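Local coordinates for phosphonomutase (Burkholderia cenocepacia J2315, PDB 4MG4), which belongs to the phosphoenolpyruvate phosphomutase family and folds as a TIM-type barrel of eight parallel strands, at residues 112-123 against 151-162. Numbering follows the deposited sequence.
Sequences IRAGAIGCNLED and AGVDYFINARTD
Glu122 lays its carboxylate flat over one face of the Arg160 guanidinium, the two planes 17° apart. The pairing is electrostatic: Glu122 OE2 lies 3.4 Å from Arg160 NE, well out of the guanidinium plane, with no N-H aimed at it. The in-plane N-H of Arg160 NE goes instead to Asp162 OD1 at 2.8 Å, nearly straight at 166°. Arginine suits this place because its face and its edge can serve different acids. A water accepting from Arg160 NH1 and Asn120 ND2 extends the network, and Phe165 adds a cation-pi contact.

Beside this cluster, Asp123 turns both oxygens to the loop that follows strand 156-160: OD1 receives Asp162 N at 2.9 Å, and OD2 takes the hydroxyl of Thr161 as well as a bond with Tyr187. Asn158 ND2 donates to Asn120 OD1 at 3.1 Å, approaching from above that carbonyl plane, and also bonds Asn218.

At the opposite end, Tyr155, its CG anti to the backbone N (chi1 -175°), slides its ring between Ile112 CD1 and Gly118 CA. Gly118 CA sits 3.7 Å from the ring centroid, a CH-pi contact; glycine suits the site because a side chain there would run into the Phe156 carbonyl oxygen. The Tyr155 hydroxyl bonds Ser111.

Backbone hydrogen bonds join the parallel strands 118-122 and 156-160, neighbours in the barrel linked by helix 134-150 in a beta-alpha-beta crossover. Glu122 OE2 and Asp162 OD2 approach to 2.5 Å, with Ser124 also hydrogen-bonded to Asp162 OD2. Arg160, held by one acid at its edge and another over its face, is consistent with the three groups being fixed together at the C-terminal strand ends, where TIM barrels carry their active sites.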
loop_
_atom_site.group_PDB
_atom_site.type_symbol
_atom_site.label_atom_id
_atom_site.label_comp_id
_atom_site.label_asym_id
_atom_site.label_seq_id
_atom_site.Cartn_x
_atom_site.Cartn_y
_atom_site.Cartn_z
ATOM N N ILE A 112 18.824 -9.684 -6.780
ATOM C CA ILE A 112 19.995 -8.849 -7.011
ATOM C C ILE A 112 19.761 -7.970 -8.246
ATOM O O ILE A 112 20.029 -6.750 -8.228
ATOM C CB ILE A 112 21.259 -9.730 -7.156
ATOM C CG1 ILE A 112 21.628 -10.309 -5.760
ATOM C CG2 ILE A 112 22.395 -8.915 -7.681
ATOM C CD1 ILE A 112 22.613 -11.435 -5.767
ATOM N N ARG A 113 19.230 -8.602 -9.298
ATOM C CA ARG A 113 18.844 -7.881 -10.528
ATOM C C ARG A 113 17.804 -6.783 -10.241
ATOM O O ARG A 113 17.875 -5.686 -10.850
ATOM C CB ARG A 113 18.350 -8.854 -11.601
ATOM C CG ARG A 113 19.483 -9.730 -12.033
ATOM C CD ARG A 113 18.980 -10.926 -12.802
ATOM N NE ARG A 113 20.049 -11.859 -13.089
ATOM C CZ ARG A 113 19.985 -13.174 -13.030
ATOM N NH1 ARG A 113 18.868 -13.846 -12.769
ATOM N NH2 ARG A 113 21.109 -13.852 -13.287
ATOM N N ALA A 114 16.905 -7.041 -9.287
ATOM C CA ALA A 114 15.887 -6.089 -8.821
ATOM C C ALA A 114 16.446 -4.971 -7.914
ATOM O O ALA A 114 15.780 -3.976 -7.701
ATOM C CB ALA A 114 14.766 -6.855 -8.113
ATOM N N GLY A 115 17.681 -5.121 -7.447
ATOM C CA GLY A 115 18.433 -4.117 -6.734
ATOM C C GLY A 115 18.491 -4.286 -5.229
ATOM O O GLY A 115 18.964 -3.361 -4.520
ATOM N N ALA A 116 17.993 -5.425 -4.742
ATOM C CA ALA A 116 18.191 -5.755 -3.309
ATOM C C ALA A 116 19.649 -6.034 -3.011
ATOM O O ALA A 116 20.360 -6.593 -3.861
ATOM C CB ALA A 116 17.367 -6.942 -2.871
ATOM N N ILE A 117 20.087 -5.740 -1.766
ATOM C CA ILE A 117 21.459 -6.038 -1.325
ATOM C C ILE A 117 21.517 -7.065 -0.188
ATOM O O ILE A 117 22.558 -7.298 0.409
ATOM C CB ILE A 117 22.227 -4.732 -0.993
ATOM C CG1 ILE A 117 21.476 -3.823 -0.028
ATOM C CG2 ILE A 117 22.437 -3.988 -2.302
ATOM C CD1 ILE A 117 21.130 -4.432 1.309
ATOM N N GLY A 118 20.380 -7.684 0.084
ATOM C CA GLY A 118 20.338 -8.824 0.975
ATOM C C GLY A 118 18.963 -9.424 1.009
ATOM O O GLY A 118 18.030 -8.923 0.313
ATOM N N CYS A 119 18.811 -10.503 1.775
ATOM C CA CYS A 119 17.551 -11.188 1.884
ATOM C C CYS A 119 17.362 -11.839 3.234
ATOM O O CYS A 119 18.318 -12.012 4.015
ATOM C CB CYS A 119 17.348 -12.249 0.792
ATOM S SG CYS A 119 18.461 -13.656 0.961
ATOM N N ASN A 120 16.108 -12.177 3.524
ATOM C CA ASN A 120 15.819 -13.212 4.518
ATOM C C ASN A 120 15.436 -14.483 3.772
ATOM O O ASN A 120 14.616 -14.432 2.809
ATOM C CB ASN A 120 14.650 -12.891 5.412
ATOM C CG ASN A 120 15.013 -11.938 6.545
ATOM O OD1 ASN A 120 16.004 -11.210 6.479
ATOM N ND2 ASN A 120 14.195 -11.952 7.595
ATOM N N LEU A 121 16.037 -15.596 4.197
ATOM C CA LEU A 121 15.763 -16.915 3.580
ATOM C C LEU A 121 15.480 -17.870 4.719
ATOM O O LEU A 121 16.318 -18.036 5.604
ATOM C CB LEU A 121 16.977 -17.396 2.761
ATOM C CG LEU A 121 16.893 -18.723 2.016
ATOM C CD1 LEU A 121 15.773 -18.671 0.999
ATOM C CD2 LEU A 121 18.227 -18.967 1.345
ATOM N N GLU A 122 14.301 -18.472 4.702
ATOM C CA GLU A 122 13.740 -19.217 5.800
ATOM C C GLU A 122 13.806 -20.732 5.563
ATOM O O GLU A 122 13.645 -21.214 4.417
ATOM C CB GLU A 122 12.271 -18.764 5.899
ATOM C CG GLU A 122 11.482 -19.216 7.078
ATOM C CD GLU A 122 10.084 -18.559 7.075
ATOM O OE1 GLU A 122 9.912 -17.579 6.288
ATOM O OE2 GLU A 122 9.227 -18.948 7.912
ATOM N N ASP A 123 13.923 -21.486 6.659
ATOM C CA ASP A 123 14.203 -22.915 6.619
ATOM C C ASP A 123 12.972 -23.819 6.797
ATOM O O ASP A 123 13.108 -24.955 7.188
ATOM C CB ASP A 123 15.319 -23.252 7.617
ATOM C CG ASP A 123 14.937 -23.077 9.065
ATOM O OD1 ASP A 123 13.822 -22.599 9.381
ATOM O OD2 ASP A 123 15.815 -23.385 9.900
ATOM N N ALA A 151 27.360 -13.055 -9.045
ATOM C CA ALA A 151 26.992 -11.690 -9.376
ATOM C C ALA A 151 28.061 -10.633 -8.992
ATOM O O ALA A 151 27.973 -9.482 -9.419
ATOM C CB ALA A 151 25.649 -11.344 -8.735
ATOM N N GLY A 152 29.021 -11.010 -8.169
ATOM C CA GLY A 152 30.090 -10.115 -7.747
ATOM C C GLY A 152 29.575 -9.038 -6.830
ATOM O O GLY A 152 30.116 -7.937 -6.795
ATOM N N VAL A 153 28.507 -9.332 -6.087
ATOM C CA VAL A 153 27.930 -8.311 -5.242
ATOM C C VAL A 153 28.139 -8.601 -3.746
ATOM O O VAL A 153 28.235 -9.765 -3.348
ATOM C CB VAL A 153 26.422 -8.127 -5.495
ATOM C CG1 VAL A 153 26.153 -7.516 -6.872
ATOM C CG2 VAL A 153 25.652 -9.409 -5.318
ATOM N N ASP A 154 28.153 -7.529 -2.963
ATOM C CA ASP A 154 28.211 -7.579 -1.468
ATOM C C ASP A 154 26.750 -7.702 -1.010
ATOM O O ASP A 154 25.965 -6.744 -1.084
ATOM C CB ASP A 154 28.848 -6.304 -0.965
ATOM C CG ASP A 154 29.231 -6.341 0.486
ATOM O OD1 ASP A 154 28.739 -7.202 1.214
ATOM O OD2 ASP A 154 30.045 -5.454 0.886
ATOM N N TYR A 155 26.378 -8.915 -0.615
ATOM C CA TYR A 155 24.963 -9.284 -0.430
ATOM C C TYR A 155 24.806 -10.072 0.847
ATOM O O TYR A 155 25.555 -11.032 1.092
ATOM C CB TYR A 155 24.505 -10.151 -1.590
ATOM C CG TYR A 155 23.032 -10.529 -1.635
ATOM C CD1 TYR A 155 22.102 -9.747 -2.291
ATOM C CD2 TYR A 155 22.569 -11.684 -1.046
ATOM C CE1 TYR A 155 20.748 -10.140 -2.372
ATOM C CE2 TYR A 155 21.247 -12.099 -1.153
ATOM C CZ TYR A 155 20.327 -11.310 -1.810
ATOM O OH TYR A 155 18.995 -11.674 -1.942
ATOM N N PHE A 156 23.865 -9.640 1.672
ATOM C CA PHE A 156 23.715 -10.167 3.035
ATOM C C PHE A 156 22.571 -11.198 3.074
ATOM O O PHE A 156 21.359 -10.859 2.961
ATOM C CB PHE A 156 23.491 -9.008 3.985
ATOM C CG PHE A 156 23.642 -9.349 5.440
ATOM C CD1 PHE A 156 22.635 -10.053 6.121
ATOM C CD2 PHE A 156 24.750 -8.946 6.135
ATOM C CE1 PHE A 156 22.771 -10.381 7.471
ATOM C CE2 PHE A 156 24.883 -9.291 7.494
ATOM C CZ PHE A 156 23.911 -10.007 8.140
ATOM N N ILE A 157 22.937 -12.455 3.309
ATOM C CA ILE A 157 21.961 -13.547 3.476
ATOM C C ILE A 157 21.673 -13.718 4.946
ATOM O O ILE A 157 22.517 -14.176 5.702
ATOM C CB ILE A 157 22.453 -14.887 2.838
ATOM C CG1 ILE A 157 22.662 -14.681 1.320
ATOM C CG2 ILE A 157 21.444 -15.991 3.076
ATOM C CD1 ILE A 157 23.346 -15.870 0.653
ATOM N N ASN A 158 20.483 -13.297 5.339
ATOM C CA ASN A 158 20.028 -13.412 6.731
ATOM C C ASN A 158 19.214 -14.711 6.778
ATOM O O ASN A 158 18.124 -14.775 6.267
ATOM C CB ASN A 158 19.178 -12.203 7.099
ATOM C CG ASN A 158 18.955 -12.043 8.593
ATOM O OD1 ASN A 158 19.827 -12.339 9.408
ATOM N ND2 ASN A 158 17.811 -11.460 8.947
ATOM N N ALA A 159 19.771 -15.775 7.375
ATOM C CA ALA A 159 19.145 -17.092 7.414
ATOM C C ALA A 159 18.193 -17.144 8.578
ATOM O O ALA A 159 18.611 -17.020 9.736
ATOM C CB ALA A 159 20.194 -18.228 7.555
ATOM N N ARG A 160 16.902 -17.249 8.268
ATOM C CA ARG A 160 15.859 -17.346 9.253
ATOM C C ARG A 160 15.640 -18.801 9.612
ATOM O O ARG A 160 15.517 -19.659 8.738
ATOM C CB ARG A 160 14.572 -16.811 8.644
ATOM C CG ARG A 160 13.400 -17.001 9.569
ATOM C CD ARG A 160 12.158 -16.279 9.079
ATOM N NE ARG A 160 10.993 -16.755 9.789
ATOM C CZ ARG A 160 9.840 -16.070 9.927
ATOM N NH1 ARG A 160 9.717 -14.844 9.426
ATOM N NH2 ARG A 160 8.826 -16.614 10.609
ATOM N N THR A 161 15.652 -19.083 10.893
ATOM C CA THR A 161 15.305 -20.421 11.377
ATOM C C THR A 161 14.019 -20.349 12.166
ATOM O O THR A 161 13.830 -19.421 12.966
ATOM C CB THR A 161 16.413 -21.125 12.195
ATOM O OG1 THR A 161 15.969 -22.444 12.496
ATOM C CG2 THR A 161 16.793 -20.416 13.466
ATOM N N ASP A 162 13.120 -21.291 11.893
ATOM C CA ASP A 162 11.833 -21.313 12.574
ATOM C C ASP A 162 11.755 -22.208 13.799
ATOM O O ASP A 162 10.650 -22.473 14.274
ATOM C CB ASP A 162 10.760 -21.636 11.565
ATOM C CG ASP A 162 10.424 -20.464 10.667
ATOM O OD1 ASP A 162 10.712 -19.294 10.985
ATOM O OD2 ASP A 162 9.825 -20.713 9.609
HETATM O O HOH W 1 11.576 -13.350 7.580
HETATM O O HOH W 2 17.320 -20.458 6.345
#